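Local coordinates for protein ATP-dependent kinase YFH7 (PDB 2GA8) that acts as an ATP-dependent kinase of the P-loop type that could be involved in assembly of the endoplasmic reticulum membrane, at residues Val124-Gly129 with Thr189-Asn194. Sequence-based numbering, arbitrary orientation.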
loop_
_atom_site.group_PDB
_atom_site.type_symbol
_atom_site.label_atom_id
_atom_site.label_comp_id
_atom_site.label_asym_id
_atom_site.label_seq_id
_atom_site.Cartn_x
_atom_site.Cartn_y
_atom_site.Cartn_z
ATOM N N VAL A 124 -3.330 1.849 14.951
ATOM C CA VAL A 124 -1.931 1.444 14.966
ATOM C C VAL A 124 -1.143 2.600 14.365
ATOM O O VAL A 124 -1.376 2.981 13.219
ATOM C CB VAL A 124 -1.704 0.177 14.115
ATOM C CG1 VAL A 124 -0.213 -0.156 14.050
ATOM C CG2 VAL A 124 -2.491 -0.991 14.708
ATOM N N VAL A 125 -0.230 3.174 15.147
ATOM C CA VAL A 125 0.573 4.300 14.681
ATOM C C VAL A 125 2.063 4.063 14.867
ATOM O O VAL A 125 2.478 3.297 15.735
ATOM C CB VAL A 125 0.208 5.615 15.418
ATOM C CG1 VAL A 125 -1.210 6.031 15.073
ATOM C CG2 VAL A 125 0.354 5.433 16.930
ATOM N N ALA A 126 2.857 4.722 14.030
ATOM C CA ALA A 126 4.304 4.613 14.104
ATOM C C ALA A 126 4.900 6.018 14.161
ATOM O O ALA A 126 4.276 6.932 14.693
ATOM C CB ALA A 126 4.845 3.839 12.909
ATOM N N ARG A 127 6.084 6.210 13.593
ATOM C CA ARG A 127 6.721 7.519 13.684
ATOM C C ARG A 127 5.988 8.687 13.035
ATOM O O ARG A 127 6.278 9.836 13.343
ATOM C CB ARG A 127 8.166 7.441 13.178
ATOM C CG ARG A 127 8.368 7.398 11.674
ATOM C CD ARG A 127 9.866 7.273 11.402
ATOM N NE ARG A 127 10.305 8.005 10.218
ATOM C CZ ARG A 127 10.491 7.459 9.020
ATOM N NH1 ARG A 127 10.271 6.162 8.831
ATOM N NH2 ARG A 127 10.915 8.212 8.014
ATOM N N GLY A 128 5.031 8.397 12.159
ATOM C CA GLY A 128 4.283 9.455 11.504
ATOM C C GLY A 128 3.104 9.945 12.331
ATOM O O GLY A 128 2.489 10.962 12.016
ATOM N N GLY A 129 2.778 9.220 13.394
ATOM C CA GLY A 129 1.671 9.635 14.237
ATOM C C GLY A 129 0.317 9.263 13.668
ATOM O O GLY A 129 0.218 8.438 12.761
ATOM N N THR A 189 10.776 10.317 3.771
ATOM C CA THR A 189 9.635 11.191 4.051
ATOM C C THR A 189 8.308 10.435 4.121
ATOM O O THR A 189 7.241 11.026 3.984
ATOM C CB THR A 189 9.512 12.346 3.011
ATOM O OG1 THR A 189 9.367 11.810 1.693
ATOM C CG2 THR A 189 10.737 13.243 3.069
ATOM N N PHE A 190 8.390 9.127 4.351
ATOM C CA PHE A 190 7.211 8.262 4.474
ATOM C C PHE A 190 7.344 7.506 5.789
ATOM O O PHE A 190 8.462 7.227 6.236
ATOM C CB PHE A 190 7.171 7.215 3.359
ATOM C CG PHE A 190 6.819 7.757 2.012
ATOM C CD1 PHE A 190 5.501 7.739 1.564
ATOM C CD2 PHE A 190 7.811 8.252 1.170
ATOM C CE1 PHE A 190 5.177 8.199 0.293
ATOM C CE2 PHE A 190 7.498 8.716 -0.103
ATOM C CZ PHE A 190 6.180 8.688 -0.546
ATOM N N ASP A 191 6.216 7.176 6.409
ATOM C CA ASP A 191 6.260 6.404 7.646
ATOM C C ASP A 191 6.476 4.947 7.216
ATOM O O ASP A 191 5.531 4.154 7.149
ATOM C CB ASP A 191 4.941 6.528 8.420
ATOM C CG ASP A 191 5.024 5.924 9.808
ATOM O OD1 ASP A 191 5.940 5.112 10.055
ATOM O OD2 ASP A 191 4.171 6.249 10.653
ATOM N N SER A 192 7.723 4.602 6.906
ATOM C CA SER A 192 8.054 3.247 6.476
ATOM C C SER A 192 7.760 2.232 7.575
ATOM O O SER A 192 7.458 1.070 7.284
ATOM C CB SER A 192 9.533 3.154 6.079
ATOM O OG SER A 192 10.369 3.448 7.180
ATOM N N ASN A 193 7.858 2.679 8.829
ATOM C CA ASN A 193 7.600 1.838 9.998
ATOM C C ASN A 193 6.177 1.282 9.946
ATOM O O ASN A 193 5.952 0.075 10.075
ATOM C CB ASN A 193 7.715 2.653 11.303
ATOM C CG ASN A 193 9.000 3.472 11.403
ATOM O OD1 ASN A 193 9.525 3.957 10.408
ATOM N ND2 ASN A 193 9.485 3.657 12.628
ATOM N N ASN A 194 5.212 2.181 9.778
ATOM C CA ASN A 194 3.818 1.766 9.748
ATOM C C ASN A 194 3.425 1.064 8.454
ATOM O O ASN A 194 2.508 0.244 8.452
ATOM C CB ASN A 194 2.885 2.956 10.020
ATOM C CG ASN A 194 1.774 2.610 10.998
ATOM O OD1 ASN A 194 0.687 3.190 10.963
ATOM N ND2 ASN A 194 2.046 1.663 11.884
HETATM O O HOH W 1 1.748 6.249 11.874
HETATM O O HOH W 2 11.340 6.145 5.970
#
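R127 and N193 make the straightest hydrogen bond across this buried contact: NH1 gives a proton to N193 OD1 at 2.8 Å, with an N-H...O angle of 154°. The acceptor lies almost in the guanidinium plane, while the amide plane is turned 49° from it. The R127 chain crosses the N193 side chain at about a right angle. A weak second bond from NH1 reaches S192 OG at 3.2 Å; that hydroxyl has its stronger partner in E275. A water accepts from R127 NH2 and donates to S192 OG, and R127 NE is taken up by V101 O. An alanine in place of R127 removes the guanidinium, which would probably leave N193 OD1 and V101 O short of a donor in a buried setting.

The second polar group is the carboxylate of D191, the N-cap of helix 192-206. D191 OD1 accepts from N194 N at 3.0 Å, the capping bond, and OD2 from G128 N at 2.8 Å, both donors lying well out of the carboxylate plane. One side chain thereby joins the helix start to the type I beta turn A126-G129, which leaves strand 123-125 of the mixed sheet; the CG of D191, anti to its own N (chi1 -171°), carries both oxygens to these amides. A second water accepts from A126 N and lies within hydrogen-bonding reach of D191 OD2 and G129 O.

Nonpolar contact centres on A126, whose CB packs 3.5 Å from N193 CB and also meets N194 CB. The F190 side chain heads off from 124-129, its ring packing edge-to-face with H165.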